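Long-range contact in endosialidase (Enterobacteria phage phi92, PDB 4HIZ), which cleaves alpha-2,8- and alpha-2,9-linked polymers of sialic acid internally, probably those of the bacterial host's capsule: residues V479-D492 against P514-H527. Residues are numbered along the deposited sequence; the frame is centred on the assembly and turned at random.
With CA (calcium ion), chain B; EDO (1,2-ethanediol), chain R; EDO (1,2-ethanediol), chain L.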
ATOM      1  N   VAL A 479      16.724  -5.362 -23.120  1.00 11.10           N
ATOM      2  CA  VAL A 479      17.619  -6.398 -22.612  1.00 11.13           C
ATOM      3  C   VAL A 479      18.526  -5.813 -21.569  1.00 10.76           C
ATOM      4  O   VAL A 479      19.038  -4.690 -21.731  1.00 13.45           O
ATOM      5  CB  VAL A 479      18.495  -6.961 -23.790  1.00 12.41           C
ATOM      6  CG1 VAL A 479      19.650  -7.857 -23.296  1.00 14.26           C
ATOM      7  CG2 VAL A 479      17.607  -7.756 -24.755  1.00 12.55           C
ATOM      8  N   LYS A 480      18.766  -6.577 -20.508  1.00 10.39           N
ATOM      9  CA  LYS A 480      19.808  -6.210 -19.535  1.00 10.81           C
ATOM     10  C   LYS A 480      20.643  -7.429 -19.233  1.00 12.38           C
ATOM     11  O   LYS A 480      20.155  -8.392 -18.688  1.00 12.87           O
ATOM     12  CB  LYS A 480      19.227  -5.630 -18.241  1.00 11.69           C
ATOM     13  CG  LYS A 480      20.350  -5.279 -17.210  1.00 12.42           C
ATOM     14  CD  LYS A 480      19.806  -4.732 -15.896  1.00 14.79           C
ATOM     15  CE  LYS A 480      20.945  -4.480 -14.881  1.00 16.25           C
ATOM     16  NZ  LYS A 480      21.570  -5.747 -14.470  1.00 17.54           N
ATOM     17  N   ASP A 481      21.914  -7.392 -19.630  1.00 14.55           N
ATOM     18  CA  ASP A 481      22.828  -8.510 -19.392  1.00 15.91           C
ATOM     19  C   ASP A 481      22.233  -9.823 -19.904  1.00 15.37           C
ATOM     20  O   ASP A 481      21.841  -9.921 -21.079  1.00 16.53           O
ATOM     21  CB  ASP A 481      23.239  -8.566 -17.891  1.00 19.00           C
ATOM     22  CG  ASP A 481      23.946  -7.272 -17.439  1.00 24.29           C
ATOM     23  OD1 ASP A 481      24.953  -6.893 -18.079  1.00 26.86           O
ATOM     24  OD2 ASP A 481      23.485  -6.602 -16.475  1.00 26.74           O
ATOM     25  N   GLY A 482      22.081 -10.788 -19.009  1.00 14.60           N
ATOM     26  CA  GLY A 482      21.587 -12.104 -19.391  1.00 13.56           C
ATOM     27  C   GLY A 482      20.090 -12.311 -19.403  1.00 12.72           C
ATOM     28  O   GLY A 482      19.642 -13.448 -19.510  1.00 12.95           O
ATOM     29  N   TRP A 483      19.328 -11.223 -19.323  1.00 11.71           N
ATOM     30  CA  TRP A 483      17.882 -11.316 -19.343  1.00 10.66           C
ATOM     31  C   TRP A 483      17.287 -10.425 -20.430  1.00 10.61           C
ATOM     32  O   TRP A 483      17.725  -9.284 -20.645  1.00 11.88           O
ATOM     33  CB  TRP A 483      17.310 -10.817 -18.004  1.00 11.57           C
ATOM     34  CG  TRP A 483      17.553 -11.639 -16.783  1.00 13.10           C
ATOM     35  CD1 TRP A 483      18.284 -11.270 -15.679  1.00 14.54           C
ATOM     36  CD2 TRP A 483      17.007 -12.930 -16.505  1.00 12.52           C
ATOM     37  NE1 TRP A 483      18.206 -12.267 -14.719  1.00 14.66           N
ATOM     38  CE2 TRP A 483      17.452 -13.308 -15.217  1.00 13.78           C
ATOM     39  CE3 TRP A 483      16.210 -13.823 -17.242  1.00 12.66           C
ATOM     40  CZ2 TRP A 483      17.090 -14.535 -14.631  1.00 13.80           C
ATOM     41  CZ3 TRP A 483      15.850 -15.054 -16.663  1.00 12.99           C
ATOM     42  CH2 TRP A 483      16.297 -15.395 -15.365  1.00 13.04           C
ATOM     43  N   LEU A 484      16.290 -10.948 -21.129  1.00 10.09           N
ATOM     44  CA  LEU A 484      15.524 -10.166 -22.106  1.00 10.59           C
ATOM     45  C   LEU A 484      14.117  -9.945 -21.495  1.00 10.67           C
ATOM     46  O   LEU A 484      13.611 -10.817 -20.791  1.00 11.45           O
ATOM     47  CB  LEU A 484      15.442 -10.984 -23.397  1.00 11.57           C
ATOM     48  CG  LEU A 484      14.501 -10.414 -24.480  1.00 12.73           C
ATOM     49  CD1 LEU A 484      15.033 -10.798 -25.897  1.00 13.55           C
ATOM     50  CD2 LEU A 484      13.050 -10.896 -24.317  1.00 13.15           C
ATOM     51  N   TYR A 485      13.514  -8.784 -21.740  1.00  9.82           N
ATOM     52  CA  TYR A 485      12.204  -8.434 -21.182  1.00  9.23           C
ATOM     53  C   TYR A 485      11.245  -8.078 -22.317  1.00 10.14           C
ATOM     54  O   TYR A 485      11.524  -7.171 -23.108  1.00 11.01           O
ATOM     55  CB  TYR A 485      12.307  -7.220 -20.259  1.00  9.71           C
ATOM     56  CG  TYR A 485      13.312  -7.459 -19.144  1.00 10.17           C
ATOM     57  CD1 TYR A 485      14.681  -7.217 -19.354  1.00 10.64           C
ATOM     58  CD2 TYR A 485      12.913  -7.926 -17.888  1.00 11.34           C
ATOM     59  CE1 TYR A 485      15.633  -7.454 -18.371  1.00 11.34           C
ATOM     60  CE2 TYR A 485      13.852  -8.145 -16.904  1.00 11.87           C
ATOM     61  CZ  TYR A 485      15.186  -7.912 -17.141  1.00 10.91           C
ATOM     62  OH  TYR A 485      16.128  -8.161 -16.135  1.00 11.84           O
ATOM     63  N   TYR A 486      10.125  -8.797 -22.379  1.00  8.67           N
ATOM     64  CA  TYR A 486       9.003  -8.347 -23.213  1.00  9.10           C
ATOM     65  C   TYR A 486       8.014  -7.737 -22.245  1.00  9.96           C
ATOM     66  O   TYR A 486       7.472  -8.447 -21.379  1.00 10.27           O
ATOM     67  CB  TYR A 486       8.393  -9.528 -23.969  1.00  9.31           C
ATOM     68  CG  TYR A 486       7.054  -9.252 -24.687  1.00  8.92           C
ATOM     69  CD1 TYR A 486       6.883  -8.130 -25.483  1.00  9.88           C
ATOM     70  CD2 TYR A 486       5.965 -10.126 -24.554  1.00  9.06           C
ATOM     71  CE1 TYR A 486       5.719  -7.892 -26.171  1.00  9.83           C
ATOM     72  CE2 TYR A 486       4.766  -9.907 -25.227  1.00  9.53           C
ATOM     73  CZ  TYR A 486       4.652  -8.775 -26.034  1.00  9.29           C
ATOM     74  OH  TYR A 486       3.473  -8.539 -26.700  1.00  9.36           O
ATOM     75  N   ILE A 487       7.776  -6.439 -22.367  1.00  9.53           N
ATOM     76  CA  ILE A 487       6.997  -5.722 -21.361  1.00 10.00           C
ATOM     77  C   ILE A 487       5.780  -5.203 -22.099  1.00 10.77           C
ATOM     78  O   ILE A 487       5.895  -4.486 -23.112  1.00 10.49           O
ATOM     79  CB  ILE A 487       7.806  -4.565 -20.732  1.00 10.02           C
ATOM     80  CG1 ILE A 487       9.143  -5.125 -20.223  1.00 10.24           C
ATOM     81  CG2 ILE A 487       7.007  -3.876 -19.580  1.00  9.96           C
ATOM     82  CD1 ILE A 487       9.987  -4.095 -19.443  1.00 11.16           C
ATOM     83  N   PHE A 488       4.604  -5.563 -21.607  1.00  9.94           N
ATOM     84  CA  PHE A 488       3.415  -5.476 -22.464  1.00  9.57           C
ATOM     85  C   PHE A 488       2.142  -5.495 -21.633  1.00 10.05           C
ATOM     86  O   PHE A 488       2.196  -5.665 -20.415  1.00 10.22           O
ATOM     87  CB  PHE A 488       3.397  -6.628 -23.479  1.00  9.87           C
ATOM     88  CG  PHE A 488       3.196  -7.996 -22.857  1.00 11.14           C
ATOM     89  CD1 PHE A 488       4.202  -8.586 -22.106  1.00 10.91           C
ATOM     90  CD2 PHE A 488       1.994  -8.680 -23.021  1.00 11.77           C
ATOM     91  CE1 PHE A 488       4.043  -9.847 -21.521  1.00 11.87           C
ATOM     92  CE2 PHE A 488       1.812  -9.935 -22.452  1.00 12.19           C
ATOM     93  CZ  PHE A 488       2.847 -10.529 -21.701  1.00 12.02           C
ATOM     94  N   GLY A 489       0.989  -5.346 -22.304  1.00  9.21           N
ATOM     95  CA  GLY A 489      -0.281  -5.225 -21.576  1.00 10.14           C
ATOM     96  C   GLY A 489      -1.082  -6.500 -21.415  1.00 10.61           C
ATOM     97  O   GLY A 489      -0.996  -7.426 -22.223  1.00 10.80           O
ATOM     98  N   GLY A 490      -1.827  -6.546 -20.307  1.00  9.45           N
ATOM     99  CA  GLY A 490      -2.874  -7.559 -20.124  1.00 10.60           C
ATOM    100  C   GLY A 490      -3.975  -6.994 -19.248  1.00 10.03           C
ATOM    101  O   GLY A 490      -3.751  -5.979 -18.570  1.00 10.54           O
ATOM    102  N   GLU A 491      -5.163  -7.620 -19.262  1.00 10.04           N
ATOM    103  CA  GLU A 491      -6.259  -7.151 -18.413  1.00  9.29           C
ATOM    104  C   GLU A 491      -6.537  -8.167 -17.326  1.00  9.94           C
ATOM    105  O   GLU A 491      -5.676  -9.020 -17.023  1.00 10.90           O
ATOM    106  CB  GLU A 491      -7.528  -6.873 -19.266  1.00  9.01           C
ATOM    107  CG  GLU A 491      -7.111  -5.938 -20.447  1.00 10.16           C
ATOM    108  CD  GLU A 491      -8.295  -5.501 -21.318  1.00 12.22           C
ATOM    109  OE1 GLU A 491      -9.430  -6.033 -21.162  1.00 12.24           O
ATOM    110  OE2 GLU A 491      -8.062  -4.593 -22.147  1.00 13.22           O
ATOM    111  N   ASP A 492      -7.719  -8.037 -16.721  1.00  9.89           N
ATOM    112  CA  ASP A 492      -8.205  -8.985 -15.689  1.00  9.80           C
ATOM    113  C   ASP A 492      -9.711  -8.982 -15.885  1.00 10.63           C
ATOM    114  O   ASP A 492     -10.213  -8.214 -16.723  1.00 10.98           O
ATOM    115  CB  ASP A 492      -7.736  -8.592 -14.248  1.00 12.13           C
ATOM    116  CG  ASP A 492      -8.316  -7.254 -13.739  1.00 15.43           C
ATOM    117  OD1 ASP A 492      -9.510  -6.978 -13.918  1.00 16.96           O
ATOM    118  OD2 ASP A 492      -7.582  -6.448 -13.114  1.00 17.40           O
ATOM    119  N   PRO A 514      -9.031  -2.298 -15.973  1.00 11.35           N
ATOM    120  CA  PRO A 514      -8.291  -3.553 -15.740  1.00 11.25           C
ATOM    121  C   PRO A 514      -6.980  -3.600 -16.505  1.00 11.11           C
ATOM    122  O   PRO A 514      -6.238  -4.570 -16.345  1.00 12.54           O
ATOM    123  CB  PRO A 514      -9.241  -4.638 -16.301  1.00 12.28           C
ATOM    124  CG  PRO A 514     -10.057  -3.911 -17.354  1.00 12.81           C
ATOM    125  CD  PRO A 514     -10.255  -2.507 -16.774  1.00 12.40           C
ATOM    126  N   ALA A 515      -6.706  -2.602 -17.355  1.00  9.72           N
ATOM    127  CA  ALA A 515      -5.444  -2.610 -18.102  1.00 10.03           C
ATOM    128  C   ALA A 515      -4.239  -2.288 -17.214  1.00 10.11           C
ATOM    129  O   ALA A 515      -4.225  -1.259 -16.539  1.00 10.79           O
ATOM    130  CB  ALA A 515      -5.531  -1.563 -19.233  1.00  9.46           C
ATOM    131  N   ASP A 516      -3.257  -3.190 -17.217  1.00  8.98           N
ATOM    132  CA  ASP A 516      -2.002  -3.032 -16.460  1.00  8.48           C
ATOM    133  C   ASP A 516      -0.869  -3.712 -17.232  1.00  8.90           C
ATOM    134  O   ASP A 516      -1.114  -4.379 -18.238  1.00 10.05           O
ATOM    135  CB  ASP A 516      -2.140  -3.611 -15.016  1.00  9.09           C
ATOM    136  CG  ASP A 516      -2.784  -2.613 -14.079  1.00 11.29           C
ATOM    137  OD1 ASP A 516      -2.177  -1.544 -13.809  1.00 11.14           O
ATOM    138  OD2 ASP A 516      -3.928  -2.868 -13.639  1.00 13.42           O
ATOM    139  N   LEU A 517       0.368  -3.557 -16.759  1.00  9.28           N
ATOM    140  CA  LEU A 517       1.532  -4.056 -17.505  1.00  8.89           C
ATOM    141  C   LEU A 517       2.145  -5.292 -16.862  1.00  9.16           C
ATOM    142  O   LEU A 517       2.056  -5.469 -15.632  1.00 10.20           O
ATOM    143  CB  LEU A 517       2.624  -2.959 -17.598  1.00 10.22           C
ATOM    144  CG  LEU A 517       2.131  -1.637 -18.156  1.00 10.93           C
ATOM    145  CD1 LEU A 517       3.301  -0.643 -18.154  1.00 12.16           C
ATOM    146  CD2 LEU A 517       1.592  -1.807 -19.602  1.00 10.26           C
ATOM    147  N   TYR A 518       2.757  -6.111 -17.701  1.00  8.66           N
ATOM    148  CA  TYR A 518       3.434  -7.349 -17.320  1.00  9.47           C
ATOM    149  C   TYR A 518       4.802  -7.383 -17.980  1.00  9.51           C
ATOM    150  O   TYR A 518       5.015  -6.747 -19.023  1.00 10.94           O
ATOM    151  CB  TYR A 518       2.625  -8.577 -17.796  1.00  9.27           C
ATOM    152  CG  TYR A 518       1.261  -8.652 -17.110  1.00  9.51           C
ATOM    153  CD1 TYR A 518       0.188  -7.857 -17.556  1.00  9.52           C
ATOM    154  CD2 TYR A 518       1.081  -9.481 -16.002  1.00  9.62           C
ATOM    155  CE1 TYR A 518      -1.050  -7.895 -16.912  1.00  9.48           C
ATOM    156  CE2 TYR A 518      -0.177  -9.551 -15.357  1.00  9.79           C
ATOM    157  CZ  TYR A 518      -1.206  -8.740 -15.790  1.00 10.25           C
ATOM    158  OH  TYR A 518      -2.439  -8.759 -15.160  1.00 11.42           O
ATOM    159  N   SER A 519       5.725  -8.133 -17.368  1.00  8.71           N
ATOM    160  CA  SER A 519       7.056  -8.331 -17.947  1.00  9.87           C
ATOM    161  C   SER A 519       7.365  -9.823 -18.034  1.00 10.86           C
ATOM    162  O   SER A 519       7.313 -10.536 -17.006  1.00 11.61           O
ATOM    163  CB  SER A 519       8.071  -7.647 -17.046  1.00  9.61           C
ATOM    164  OG  SER A 519       9.400  -7.981 -17.437  1.00 10.43           O
ATOM    165  N   TYR A 520       7.644 -10.304 -19.247  1.00 11.01           N
ATOM    166  CA  TYR A 520       8.082 -11.678 -19.418  1.00 10.75           C
ATOM    167  C   TYR A 520       9.601 -11.623 -19.497  1.00  9.95           C
ATOM    168  O   TYR A 520      10.175 -11.032 -20.451  1.00 10.17           O
ATOM    169  CB  TYR A 520       7.513 -12.264 -20.710  1.00 11.34           C
ATOM    170  CG  TYR A 520       7.885 -13.701 -20.925  1.00 12.12           C
ATOM    171  CD1 TYR A 520       7.158 -14.737 -20.310  1.00 13.56           C
ATOM    172  CD2 TYR A 520       8.966 -14.046 -21.742  1.00 13.00           C
ATOM    173  CE1 TYR A 520       7.516 -16.089 -20.527  1.00 14.56           C
ATOM    174  CE2 TYR A 520       9.312 -15.377 -21.961  1.00 13.75           C
ATOM    175  CZ  TYR A 520       8.589 -16.386 -21.377  1.00 15.11           C
ATOM    176  OH  TYR A 520       8.970 -17.700 -21.641  1.00 16.79           O
ATOM    177  N   ARG A 521      10.268 -12.193 -18.489  1.00  9.92           N
ATOM    178  CA  ARG A 521      11.725 -12.085 -18.375  1.00 10.24           C
ATOM    179  C   ARG A 521      12.305 -13.444 -18.786  1.00 11.16           C
ATOM    180  O   ARG A 521      12.016 -14.483 -18.151  1.00 11.19           O
ATOM    181  CB  ARG A 521      12.127 -11.761 -16.932  1.00  9.50           C
ATOM    182  CG  ARG A 521      13.643 -11.622 -16.795  1.00  9.79           C
ATOM    183  CD  ARG A 521      14.084 -11.274 -15.336  1.00 10.11           C
ATOM    184  NE  ARG A 521      14.081 -12.432 -14.445  1.00 11.70           N
ATOM    185  CZ  ARG A 521      14.657 -12.409 -13.238  1.00 12.94           C
ATOM    186  NH1 ARG A 521      15.167 -11.280 -12.763  1.00 12.88           N
ATOM    187  NH2 ARG A 521      14.666 -13.505 -12.474  1.00 12.82           N
ATOM    188  N   LEU A 522      13.092 -13.419 -19.862  1.00 10.80           N
ATOM    189  CA  LEU A 522      13.590 -14.619 -20.534  1.00 10.88           C
ATOM    190  C   LEU A 522      15.117 -14.709 -20.446  1.00 11.39           C
ATOM    191  O   LEU A 522      15.851 -13.757 -20.825  1.00 11.47           O
ATOM    192  CB  LEU A 522      13.176 -14.599 -22.033  1.00 11.46           C
ATOM    193  CG  LEU A 522      13.749 -15.757 -22.866  1.00 13.02           C
ATOM    194  CD1 LEU A 522      13.155 -17.093 -22.430  1.00 14.16           C
ATOM    195  CD2 LEU A 522      13.412 -15.532 -24.360  1.00 14.11           C
ATOM    196  N   LYS A 523      15.626 -15.841 -19.964  1.00 11.04           N
ATOM    197  CA  LYS A 523      17.084 -16.075 -19.924  1.00 11.31           C
ATOM    198  C   LYS A 523      17.667 -16.181 -21.335  1.00 13.05           C
ATOM    199  O   LYS A 523      17.193 -16.972 -22.157  1.00 14.81           O
ATOM    200  CB  LYS A 523      17.360 -17.360 -19.122  1.00 13.08           C
ATOM    201  CG  LYS A 523      18.798 -17.858 -19.147  1.00 14.00           C
ATOM    202  CD  LYS A 523      18.914 -19.001 -18.123  1.00 15.73           C
ATOM    203  CE  LYS A 523      20.325 -19.554 -18.017  1.00 18.01           C
ATOM    204  NZ  LYS A 523      20.798 -20.021 -19.335  1.00 18.41           N
ATOM    205  N   ILE A 524      18.701 -15.385 -21.617  1.00 12.92           N
ATOM    206  CA  ILE A 524      19.267 -15.362 -22.965  1.00 13.48           C
ATOM    207  C   ILE A 524      20.785 -15.629 -23.011  1.00 15.71           C
ATOM    208  O   ILE A 524      21.365 -15.677 -24.093  1.00 18.43           O
ATOM    209  CB  ILE A 524      18.977 -14.007 -23.724  1.00 14.64           C
ATOM    210  CG1 ILE A 524      19.467 -12.823 -22.873  1.00 15.82           C
ATOM    211  CG2 ILE A 524      17.467 -13.940 -24.153  1.00 15.01           C
ATOM    212  CD1 ILE A 524      19.508 -11.495 -23.565  1.00 17.39           C
ATOM    213  N   THR A 525      21.425 -15.802 -21.857  1.00 15.74           N
ATOM    214  CA  THR A 525      22.844 -16.206 -21.803  1.00 17.83           C
ATOM    215  C   THR A 525      23.009 -17.199 -20.660  1.00 15.87           C
ATOM    216  O   THR A 525      22.067 -17.400 -19.879  1.00 16.28           O
ATOM    217  CB  THR A 525      23.837 -15.023 -21.489  1.00 22.58           C
ATOM    218  OG1 THR A 525      23.696 -14.618 -20.115  1.00 22.91           O
ATOM    219  CG2 THR A 525      23.629 -13.835 -22.393  1.00 25.13           C
ATOM    220  N   GLU A 526      24.198 -17.783 -20.519  1.00 16.06           N
ATOM    221  CA  GLU A 526      24.460 -18.603 -19.334  1.00 17.13           C
ATOM    222  C   GLU A 526      24.417 -17.711 -18.100  1.00 17.16           C
ATOM    223  O   GLU A 526      24.899 -16.573 -18.136  1.00 18.34           O
ATOM    224  CB  GLU A 526      25.819 -19.315 -19.423  1.00 20.39           C
ATOM    225  CG  GLU A 526      25.811 -20.377 -20.510  1.00 27.22           C
ATOM    226  CD  GLU A 526      26.988 -21.349 -20.465  1.00 38.40           C
ATOM    227  OE1 GLU A 526      27.712 -21.409 -19.446  1.00 42.72           O
ATOM    228  OE2 GLU A 526      27.190 -22.061 -21.472  1.00 43.48           O
ATOM    229  N   HIS A 527      23.824 -18.207 -17.018  1.00 15.76           N
ATOM    230  CA  HIS A 527      23.861 -17.469 -15.767  1.00 15.38           C
ATOM    231  C   HIS A 527      24.869 -18.118 -14.818  1.00 16.44           C
ATOM    232  O   HIS A 527      24.526 -19.019 -14.040  1.00 16.84           O
ATOM    233  CB  HIS A 527      22.444 -17.397 -15.167  1.00 15.59           C
ATOM    234  CG  HIS A 527      21.528 -16.516 -15.949  1.00 16.16           C
ATOM    235  ND1 HIS A 527      20.199 -16.355 -15.634  1.00 17.25           N
ATOM    236  CD2 HIS A 527      21.755 -15.749 -17.046  1.00 15.31           C
ATOM    237  CE1 HIS A 527      19.638 -15.523 -16.505  1.00 16.43           C
ATOM    238  NE2 HIS A 527      20.565 -15.132 -17.364  1.00 15.60           N
TER
HETATM  239 CA    CA B 823      -5.326  -0.689 -14.329  1.00 16.23          CA
HETATM  240  C1  EDO R 812      23.115  -2.058 -18.280  1.00 37.07           C
HETATM  241  O1  EDO R 812      23.062  -0.718 -17.797  1.00 30.82           O
HETATM  242  C2  EDO R 812      23.352  -3.057 -17.162  1.00 41.47           C
HETATM  243  O2  EDO R 812      24.086  -4.156 -17.702  1.00 46.13           O
HETATM  244  C1  EDO L 806      18.968  -1.351 -23.636  1.00 29.27           C
HETATM  245  O1  EDO L 806      18.006  -0.314 -23.812  1.00 21.85           O
HETATM  246  C2  EDO L 806      18.814  -2.497 -24.638  1.00 31.02           C
HETATM  247  O2  EDO L 806      17.482  -2.971 -24.614  1.00 26.18           O
HETATM  248  O   HOH W   1      -3.939  -6.633 -15.667  1.00 13.71           O
HETATM  249  O   HOH W   2      -4.465 -10.654 -15.041  1.00 13.68           O
HETATM  250  O   HOH W   3      -5.057  -5.338 -13.462  1.00 14.15           O
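Arg521 and His527 sandwich the indole of Trp483 at one end of the antiparallel pair 483-490 and 516-523. The guanidinium of Arg521 lies flat over one face, its plane 10° from the indole's and Arg521 CZ 3.8 Å from the centroid of the Trp483 six-membered ring: a stacked cation-pi contact. The one bend of its chain, at chi3 (78°), turns the guanidinium onto the indole; its main polar partner is Asp122, and NH2 also forms a salt bridge with Asp533. The opposite face receives the imidazole edge of His527, planes at 69°, with His527 CE1 3.3 Å from Trp483 CZ2. His527 NE2 donates to Gly482 O at 2.9 Å, while Ile524 N reaches that oxygen from the other face of the carbonyl plane. Just beyond this tight stack lies the open side, with Asp481 of the 480-483 turn and Thr525 exposed.

The calcium end is buried but water-bridged: one water joins Tyr518 OH to Glu491 O, another Asp492 OD2 to Asp516 OD2. Asp492 OD1 is bonded to Leu494, Asp516 OD1 to Thr77 OG1. Ala515 O (2.5 Å) and Asp516 OD2 (2.7 Å) bind calcium, completed by the carbonyl oxygens of Thr79, Phe81 and His513.

The pair forms the middle of a four-stranded antiparallel propeller-domain sheet, between 71-75 and 473-480; Leu484 and Leu522 pack on strand 407-413, whereas Tyr485, Ile487 and Leu517 face strand 96-104.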